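Long-range contacts in alternansucrase (PDB 6HVG), which is a family 70 glycoside hydrolase, built round a TIM-barrel core with a bound calcium ion and carrying repeats of the choline-binding and cell-wall-binding type: residues Thr929-Lys934 against Asn969-Phe974; Val287-Ile292 against Lys313-Asn318; Trp415-Asp420 against Ser431-Met436. All coordinates share one frame; numbering follows the deposited sequence.

Contact 1. Residues Thr929-Lys934 against Asn969-Phe974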
loop_
_atom_site.group_PDB
_atom_site.type_symbol
_atom_site.label_atom_id
_atom_site.label_comp_id
_atom_site.label_asym_id
_atom_site.label_seq_id
_atom_site.Cartn_x
_atom_site.Cartn_y
_atom_site.Cartn_z
ATOM N N THR A 929 25.597 13.971 -34.970
ATOM C CA THR A 929 26.920 14.411 -34.533
ATOM C C THR A 929 27.160 14.401 -33.020
ATOM O O THR A 929 26.327 14.831 -32.224
ATOM C CB THR A 929 27.217 15.831 -35.034
ATOM O OG1 THR A 929 26.963 15.900 -36.439
ATOM C CG2 THR A 929 28.655 16.169 -34.782
ATOM N N LEU A 930 28.334 13.907 -32.657
ATOM C CA LEU A 930 28.864 13.996 -31.304
ATOM C C LEU A 930 29.956 15.053 -31.250
ATOM O O LEU A 930 31.024 14.861 -31.787
ATOM C CB LEU A 930 29.479 12.666 -30.886
ATOM C CG LEU A 930 28.569 11.538 -30.395
ATOM C CD1 LEU A 930 29.395 10.294 -30.145
ATOM C CD2 LEU A 930 27.816 11.930 -29.137
ATOM N N HIS A 931 29.698 16.167 -30.582
ATOM C CA HIS A 931 30.713 17.204 -30.455
ATOM C C HIS A 931 31.680 16.833 -29.311
ATOM O O HIS A 931 31.544 17.285 -28.168
ATOM C CB HIS A 931 30.073 18.593 -30.237
ATOM C CG HIS A 931 29.101 18.984 -31.300
ATOM N ND1 HIS A 931 27.753 18.712 -31.209
ATOM C CD2 HIS A 931 29.285 19.613 -32.481
ATOM C CE1 HIS A 931 27.146 19.157 -32.292
ATOM N NE2 HIS A 931 28.056 19.707 -33.079
ATOM N N MET A 932 32.665 16.014 -29.656
ATOM C CA MET A 932 33.685 15.553 -28.722
ATOM C C MET A 932 34.581 16.680 -28.218
ATOM O O MET A 932 35.305 16.494 -27.254
ATOM C CB MET A 932 34.577 14.513 -29.397
ATOM C CG MET A 932 33.877 13.209 -29.752
ATOM S SD MET A 932 33.418 12.264 -28.290
ATOM C CE MET A 932 31.702 12.582 -28.249
ATOM N N GLY A 933 34.590 17.805 -28.930
ATOM C CA GLY A 933 35.207 19.023 -28.444
ATOM C C GLY A 933 36.487 19.408 -29.148
ATOM O O GLY A 933 37.187 18.576 -29.686
ATOM N N LYS A 934 36.810 20.688 -29.086
ATOM C CA LYS A 934 37.994 21.268 -29.732
ATOM C C LYS A 934 39.314 20.894 -29.043
ATOM O O LYS A 934 40.394 21.234 -29.524
ATOM C CB LYS A 934 37.817 22.795 -29.814
ATOM C CG LYS A 934 36.543 23.180 -30.576
ATOM C CD LYS A 934 36.697 24.339 -31.556
ATOM C CE LYS A 934 35.744 24.221 -32.749
ATOM N NZ LYS A 934 34.319 24.368 -32.331
ATOM N N ASN A 969 37.117 20.402 -36.326
ATOM C CA ASN A 969 36.411 20.957 -35.184
ATOM C C ASN A 969 36.190 19.982 -34.058
ATOM O O ASN A 969 35.734 20.394 -33.025
ATOM C CB ASN A 969 35.080 21.557 -35.616
ATOM C CG ASN A 969 35.273 22.756 -36.502
ATOM O OD1 ASN A 969 36.146 23.595 -36.262
ATOM N ND2 ASN A 969 34.480 22.838 -37.545
ATOM N N GLY A 970 36.443 18.696 -34.259
ATOM C CA GLY A 970 36.330 17.725 -33.175
ATOM C C GLY A 970 35.009 16.982 -33.155
ATOM O O GLY A 970 34.631 16.438 -32.138
ATOM N N ASP A 971 34.283 16.969 -34.268
ATOM C CA ASP A 971 33.000 16.275 -34.319
ATOM C C ASP A 971 33.131 14.904 -34.987
ATOM O O ASP A 971 33.788 14.757 -36.019
ATOM C CB ASP A 971 31.949 17.133 -35.054
ATOM C CG ASP A 971 31.906 18.558 -34.558
ATOM O OD1 ASP A 971 32.344 18.797 -33.411
ATOM O OD2 ASP A 971 31.446 19.448 -35.298
ATOM N N LEU A 972 32.476 13.914 -34.383
ATOM C CA LEU A 972 32.322 12.602 -34.995
ATOM C C LEU A 972 31.022 12.632 -35.767
ATOM O O LEU A 972 29.963 12.764 -35.150
ATOM C CB LEU A 972 32.196 11.514 -33.946
ATOM C CG LEU A 972 33.439 11.078 -33.185
ATOM C CD1 LEU A 972 33.038 9.971 -32.230
ATOM C CD2 LEU A 972 34.520 10.604 -34.139
ATOM N N ILE A 973 31.078 12.504 -37.098
ATOM C CA ILE A 973 29.853 12.584 -37.905
ATOM C C ILE A 973 29.322 11.178 -38.215
ATOM O O ILE A 973 30.079 10.283 -38.577
ATOM C CB ILE A 973 30.046 13.368 -39.220
ATOM C CG1 ILE A 973 30.945 14.605 -39.022
ATOM C CG2 ILE A 973 28.683 13.758 -39.790
ATOM C CD1 ILE A 973 30.275 15.772 -38.347
ATOM N N PHE A 974 28.013 10.995 -38.072
ATOM C CA PHE A 974 27.377 9.709 -38.326
ATOM C C PHE A 974 26.250 9.872 -39.337
ATOM O O PHE A 974 25.551 10.885 -39.338
ATOM C CB PHE A 974 26.790 9.121 -37.042
ATOM C CG PHE A 974 27.815 8.721 -36.018
ATOM C CD1 PHE A 974 28.334 9.657 -35.143
ATOM C CD2 PHE A 974 28.249 7.400 -35.926
ATOM C CE1 PHE A 974 29.268 9.284 -34.188
ATOM C CE2 PHE A 974 29.184 7.016 -34.971
ATOM C CZ PHE A 974 29.695 7.957 -34.102
#

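Contact 2. Residues Val287-Ile292 against Lys313-Asn318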
loop_
_atom_site.group_PDB
_atom_site.type_symbol
_atom_site.label_atom_id
_atom_site.label_comp_id
_atom_site.label_asym_id
_atom_site.label_seq_id
_atom_site.Cartn_x
_atom_site.Cartn_y
_atom_site.Cartn_z
ATOM N N VAL A 287 -42.141 -6.341 -14.401
ATOM C CA VAL A 287 -42.175 -5.656 -13.126
ATOM C C VAL A 287 -43.264 -4.613 -13.137
ATOM O O VAL A 287 -43.662 -4.109 -14.188
ATOM C CB VAL A 287 -40.850 -4.959 -12.805
ATOM C CG1 VAL A 287 -39.758 -5.976 -12.534
ATOM C CG2 VAL A 287 -40.450 -4.011 -13.940
ATOM N N ALA A 288 -43.744 -4.301 -11.946
ATOM C CA ALA A 288 -44.715 -3.255 -11.787
ATOM C C ALA A 288 -44.062 -1.923 -12.183
ATOM O O ALA A 288 -42.877 -1.656 -11.900
ATOM C CB ALA A 288 -45.222 -3.201 -10.350
ATOM N N ASN A 289 -44.850 -1.084 -12.837
ATOM C CA ASN A 289 -44.386 0.224 -13.223
ATOM C C ASN A 289 -45.551 1.170 -13.347
ATOM O O ASN A 289 -46.721 0.767 -13.448
ATOM C CB ASN A 289 -43.625 0.154 -14.550
ATOM C CG ASN A 289 -42.587 1.251 -14.706
ATOM O OD1 ASN A 289 -41.989 1.699 -13.725
ATOM N ND2 ASN A 289 -42.377 1.695 -15.933
ATOM N N THR A 290 -45.221 2.453 -13.314
ATOM C CA THR A 290 -46.213 3.502 -13.442
ATOM C C THR A 290 -45.905 4.313 -14.672
ATOM O O THR A 290 -44.750 4.521 -15.014
ATOM C CB THR A 290 -46.193 4.417 -12.210
ATOM O OG1 THR A 290 -44.911 5.068 -12.110
ATOM C CG2 THR A 290 -46.453 3.597 -10.938
ATOM N N GLU A 291 -46.946 4.768 -15.335
ATOM C CA GLU A 291 -46.776 5.667 -16.457
ATOM C C GLU A 291 -47.808 6.756 -16.315
ATOM O O GLU A 291 -48.791 6.616 -15.572
ATOM C CB GLU A 291 -46.952 4.923 -17.774
ATOM C CG GLU A 291 -48.396 4.603 -18.107
ATOM C CD GLU A 291 -48.527 3.663 -19.283
ATOM O OE1 GLU A 291 -47.726 3.815 -20.229
ATOM O OE2 GLU A 291 -49.423 2.780 -19.251
ATOM N N ILE A 292 -47.589 7.830 -17.057
ATOM C CA ILE A 292 -48.497 8.961 -17.004
ATOM C C ILE A 292 -49.478 8.871 -18.179
ATOM O O ILE A 292 -49.103 9.018 -19.335
ATOM C CB ILE A 292 -47.763 10.322 -16.892
ATOM C CG1 ILE A 292 -48.731 11.471 -17.205
ATOM C CG2 ILE A 292 -46.526 10.369 -17.779
ATOM C CD1 ILE A 292 -48.293 12.803 -16.636
ATOM N N LYS A 313 -45.484 -0.449 -6.908
ATOM C CA LYS A 313 -44.268 0.322 -7.133
ATOM C C LYS A 313 -44.052 0.819 -8.579
ATOM O O LYS A 313 -44.823 0.491 -9.505
ATOM C CB LYS A 313 -43.068 -0.522 -6.753
ATOM C CG LYS A 313 -42.986 -0.943 -5.313
ATOM C CD LYS A 313 -41.555 -1.348 -4.987
ATOM C CE LYS A 313 -41.463 -2.077 -3.664
ATOM N NZ LYS A 313 -40.063 -2.065 -3.160
ATOM N N ASP A 314 -42.985 1.613 -8.738
ATOM C CA ASP A 314 -42.377 1.892 -10.039
ATOM C C ASP A 314 -40.909 1.398 -10.087
ATOM O O ASP A 314 -40.315 1.056 -9.066
ATOM C CB ASP A 314 -42.517 3.402 -10.401
ATOM C CG ASP A 314 -41.640 4.340 -9.554
ATOM O OD1 ASP A 314 -41.878 5.561 -9.605
ATOM O OD2 ASP A 314 -40.715 3.890 -8.860
ATOM N N VAL A 315 -40.328 1.384 -11.280
ATOM C CA VAL A 315 -38.981 0.844 -11.472
ATOM C C VAL A 315 -37.942 1.480 -10.553
ATOM O O VAL A 315 -37.022 0.812 -10.087
ATOM C CB VAL A 315 -38.572 0.947 -12.972
ATOM C CG1 VAL A 315 -37.055 0.889 -13.191
ATOM C CG2 VAL A 315 -39.289 -0.133 -13.754
ATOM N N ALA A 316 -38.075 2.771 -10.310
ATOM C CA ALA A 316 -37.116 3.463 -9.441
ATOM C C ALA A 316 -37.103 2.887 -8.010
ATOM O O ALA A 316 -36.056 2.841 -7.361
ATOM C CB ALA A 316 -37.416 4.947 -9.408
ATOM N N GLY A 317 -38.268 2.427 -7.542
ATOM C CA GLY A 317 -38.404 1.843 -6.191
ATOM C C GLY A 317 -39.375 2.557 -5.252
ATOM O O GLY A 317 -39.455 2.194 -4.084
ATOM N N ASN A 318 -40.103 3.554 -5.769
ATOM C CA ASN A 318 -41.109 4.290 -5.027
ATOM C C ASN A 318 -42.413 3.540 -4.989
ATOM O O ASN A 318 -42.867 2.997 -6.001
ATOM C CB ASN A 318 -41.425 5.627 -5.699
ATOM C CG ASN A 318 -40.239 6.542 -5.754
ATOM O OD1 ASN A 318 -39.721 6.798 -6.819
ATOM N ND2 ASN A 318 -39.797 7.037 -4.601
#

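Contact 3. Residues Trp415-Asp420 against Ser431-Met436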
loop_
_atom_site.group_PDB
_atom_site.type_symbol
_atom_site.label_atom_id
_atom_site.label_comp_id
_atom_site.label_asym_id
_atom_site.label_seq_id
_atom_site.Cartn_x
_atom_site.Cartn_y
_atom_site.Cartn_z
ATOM N N TRP A 415 -9.424 -15.903 30.968
ATOM C CA TRP A 415 -9.881 -16.947 31.858
ATOM C C TRP A 415 -9.654 -16.467 33.287
ATOM O O TRP A 415 -8.711 -15.709 33.544
ATOM C CB TRP A 415 -9.110 -18.242 31.588
ATOM C CG TRP A 415 -9.511 -18.945 30.317
ATOM C CD1 TRP A 415 -9.833 -18.365 29.119
ATOM C CD2 TRP A 415 -9.619 -20.358 30.119
ATOM N NE1 TRP A 415 -10.159 -19.325 28.212
ATOM C CE2 TRP A 415 -10.032 -20.559 28.798
ATOM C CE3 TRP A 415 -9.415 -21.471 30.933
ATOM C CZ2 TRP A 415 -10.245 -21.838 28.264
ATOM C CZ3 TRP A 415 -9.631 -22.750 30.402
ATOM C CH2 TRP A 415 -10.026 -22.914 29.081
ATOM N N TYR A 416 -10.528 -16.902 34.201
ATOM C CA TYR A 416 -10.448 -16.533 35.612
ATOM C C TYR A 416 -10.589 -17.762 36.507
ATOM O O TYR A 416 -10.908 -18.850 36.024
ATOM C CB TYR A 416 -11.495 -15.462 35.968
ATOM C CG TYR A 416 -12.901 -15.969 36.148
ATOM C CD1 TYR A 416 -13.629 -16.450 35.081
ATOM C CD2 TYR A 416 -13.509 -15.969 37.406
ATOM C CE1 TYR A 416 -14.919 -16.923 35.251
ATOM C CE2 TYR A 416 -14.805 -16.428 37.581
ATOM C CZ TYR A 416 -15.503 -16.904 36.500
ATOM O OH TYR A 416 -16.791 -17.365 36.663
ATOM N N ARG A 417 -10.335 -17.584 37.805
ATOM C CA ARG A 417 -10.463 -18.656 38.780
ATOM C C ARG A 417 -11.771 -18.499 39.533
ATOM O O ARG A 417 -11.875 -17.620 40.380
ATOM C CB ARG A 417 -9.286 -18.631 39.764
ATOM C CG ARG A 417 -9.292 -19.780 40.770
ATOM C CD ARG A 417 -8.340 -19.560 41.936
ATOM N NE ARG A 417 -8.361 -20.695 42.870
ATOM C CZ ARG A 417 -7.678 -20.756 44.011
ATOM N NH1 ARG A 417 -6.918 -19.740 44.399
ATOM N NH2 ARG A 417 -7.755 -21.845 44.760
ATOM N N PRO A 418 -12.776 -19.340 39.233
ATOM C CA PRO A 418 -14.005 -19.262 40.034
ATOM C C PRO A 418 -13.793 -19.830 41.415
ATOM O O PRO A 418 -12.931 -20.661 41.586
ATOM C CB PRO A 418 -15.004 -20.140 39.257
ATOM C CG PRO A 418 -14.149 -21.091 38.512
ATOM C CD PRO A 418 -12.912 -20.312 38.137
ATOM N N THR A 419 -14.581 -19.391 42.384
ATOM C CA THR A 419 -14.469 -19.901 43.744
ATOM C C THR A 419 -14.539 -21.440 43.778
ATOM O O THR A 419 -13.663 -22.099 44.346
ATOM C CB THR A 419 -15.567 -19.281 44.646
ATOM O OG1 THR A 419 -15.423 -17.857 44.653
ATOM C CG2 THR A 419 -15.467 -19.794 46.081
ATOM N N ASP A 420 -15.590 -21.986 43.171
ATOM C CA ASP A 420 -15.805 -23.442 43.079
ATOM C C ASP A 420 -15.969 -23.863 41.611
ATOM O O ASP A 420 -16.231 -23.028 40.732
ATOM C CB ASP A 420 -17.056 -23.882 43.870
ATOM C CG ASP A 420 -16.955 -23.596 45.359
ATOM O OD1 ASP A 420 -16.061 -24.132 46.040
ATOM O OD2 ASP A 420 -17.804 -22.835 45.864
ATOM N N SER A 431 -11.882 -24.570 44.060
ATOM C CA SER A 431 -10.896 -24.595 42.982
ATOM C C SER A 431 -9.474 -24.583 43.508
ATOM O O SER A 431 -9.189 -24.010 44.569
ATOM C CB SER A 431 -11.087 -23.404 42.033
ATOM O OG SER A 431 -11.254 -22.201 42.758
ATOM N N THR A 432 -8.583 -25.178 42.717
ATOM C CA THR A 432 -7.142 -25.132 42.936
ATOM C C THR A 432 -6.556 -24.173 41.920
ATOM O O THR A 432 -7.022 -24.112 40.785
ATOM C CB THR A 432 -6.512 -26.511 42.707
ATOM O OG1 THR A 432 -6.952 -27.022 41.442
ATOM C CG2 THR A 432 -6.927 -27.467 43.805
ATOM N N GLU A 433 -5.506 -23.463 42.311
ATOM C CA GLU A 433 -4.943 -22.360 41.515
ATOM C C GLU A 433 -4.859 -22.608 40.006
ATOM O O GLU A 433 -4.984 -21.674 39.224
ATOM C CB GLU A 433 -3.554 -22.007 42.057
ATOM C CG GLU A 433 -3.609 -21.225 43.370
ATOM C CD GLU A 433 -2.414 -21.469 44.287
ATOM O OE1 GLU A 433 -1.249 -21.435 43.827
ATOM O OE2 GLU A 433 -2.670 -21.712 45.478
ATOM N N THR A 434 -4.672 -23.862 39.603
ATOM C CA THR A 434 -4.613 -24.222 38.179
ATOM C C THR A 434 -5.982 -24.308 37.479
ATOM O O THR A 434 -6.034 -24.357 36.251
ATOM C CB THR A 434 -3.919 -25.587 37.971
ATOM O OG1 THR A 434 -4.781 -26.639 38.432
ATOM C CG2 THR A 434 -2.562 -25.650 38.701
ATOM N N ASP A 435 -7.073 -24.371 38.248
ATOM C CA ASP A 435 -8.438 -24.507 37.698
ATOM C C ASP A 435 -8.966 -23.174 37.191
ATOM O O ASP A 435 -9.741 -22.489 37.856
ATOM C CB ASP A 435 -9.406 -25.078 38.751
ATOM C CG ASP A 435 -9.192 -26.545 39.013
ATOM O OD1 ASP A 435 -8.783 -27.261 38.079
ATOM O OD2 ASP A 435 -9.410 -26.979 40.167
ATOM N N MET A 436 -8.536 -22.816 35.998
ATOM C CA MET A 436 -8.907 -21.550 35.387
ATOM C C MET A 436 -10.048 -21.839 34.434
ATOM O O MET A 436 -10.086 -22.896 33.810
ATOM C CB MET A 436 -7.707 -20.943 34.657
ATOM C CG MET A 436 -6.636 -20.456 35.611
ATOM S SD MET A 436 -7.098 -18.841 36.286
ATOM C CE MET A 436 -5.546 -18.284 36.976
#

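Contact 1. Residues Thr929-Lys934 against Asn969-Phe974
His931 and Asp971 form a non-hydrogen-bonded pair at the point where two antiparallel strands come apart; His931, last residue of its strand, is also the centre of an inverse gamma turn. The imidazole and the carboxylate stand almost perpendicular, 81° apart, and His931 CD2 rather than a nitrogen comes nearest, 3.3 Å from Asp971 OD1. One face of the ring is covered by Thr929 CG2, a methyl that also meets Asp971 CB at 3.4 Å; its place anti to the backbone N of Thr929 carries it there. One residue back, Leu930 and Leu972 form a hydrogen-bonded pair, with Leu930 N to Leu972 O at 3.2 Å and Leu972 N to Leu930 O at 3.1 Å. At the end of the turn, Met932 N makes a weak bond to Gly970 O. The opposite face is apolar: Leu930 CD1 touches Leu972 CD1 and Phe974 CE1, each at 4.2 Å, while Met932 CG rests against Leu972 CG. Val884, Ile913 and Tyr941, from the large antiparallel sheet, back this layer. The pair is thus apolar toward that sheet and mixed on the face of Thr929, His931, Asp971 and Ile973, where the carboxylate would probably favour a protonated His931.

Contact 2. Residues Val287-Ile292 against Lys313-Asn318
Asn289 and Val315 make the one hydrogen bond between these segments: Val315 N donates to Asn289 OD1 at 3.0 Å, with an N-H...O angle of 157° and the donor tilted 22° from the amide carbonyl plane. With CG anti to its own backbone N (chi1 -153°), Asn289 extends its amide oxygen from the strand to the turn. The same oxygen lies 3.3 Å from Val315 CG2. Val315 CG2 also touches Val287 CG2, 4.1 Å away, the two side chains crossing at about a right angle. Beside this grip, Thr290 OG1 comes to 3.4 Å from Asp314 CB.

What holds Val315 N in place is the turn itself. Asp314 to Gly317 is a type I turn, and Asp314 OD2 accepts from two backbone N-H groups across it, Gly317 N at 3.1 Å, nearly along the C-O direction, and Asn318 N at 3.2 Å, above the carboxylate plane. Farther out, Tyr278 touches Val287, Asn289 and Val315 alike, and Phe269 packs on Asn289. With Asp314 N bonded to Asn318 O and Gly317 at positive phi, the turn fits a type I turn with a G1 bulge, joining strand 310-313 to strand 319-322. The contact thus sets strand 286-293 against the turn of the next hairpin, and short hairpins in series are consistent with repeats of the choline-binding type.

Contact 3. Residues Trp415-Asp420 against Ser431-Met436
Arg417 grips Ser431 side-on with two nitrogens, and these polar bonds dominate the contact. Arg417 NH2 reaches Ser431 O at 2.6 Å; the oxygen lies in the guanidinium plane, although the donor stands 50° above the carbonyl plane. Arg417 NE meets Ser431 OG at 3.3 Å, more loosely, with the oxygen tilted from that plane. The fully extended chain, starting with CG anti to the backbone N (chi1 -176°), takes the group there. Ser431 OG also sits 2.6 Å from Pro418 O and 2.9 Å from Thr419 O, with a single proton to offer, while Ser431 N bonds to Thr419 O at 3.1 Å. Thr432 to Asp435 is a type I turn, and Asp435 OD2 accepts from Thr432 N and OG1.

Among the nonbonded contacts, Glu433 N overlies one guanidinium face, near its rim. Trp415 CE3 packs against Met436 CB at 4.1 Å, and Met436 O lies obliquely against the ring. Tyr416 pairs with Arg437 in the two-stranded sheet of 415-416 and 437-438, whose first strand belongs to the contact.

Within these two segments, the guanidinium is met by neutral oxygens: Glu433 OE2 stays 4.8 Å from Arg417 NH1, probably adding only a diffuse electrostatic pull.

The three contacts differ plainly in their bonding and in their place in the fold. Contact 1 joins two regular strands and is partly buried, and main-chain bonds and an apolar face do most of the work. Contact 2, the surface case, sets a strand against a turn and depends on one side-chain amide. Contact 3 is partly buried like contact 1 but lacks its strand pairing across the segments, and a charged side chain gripping backbone and hydroxyl takes its place. No secondary-structure element is shared: the contacts follow in series along the chain, with centres 65 to 92 Å apart, and contacts 1 and 3 lie on opposite sides of its centre.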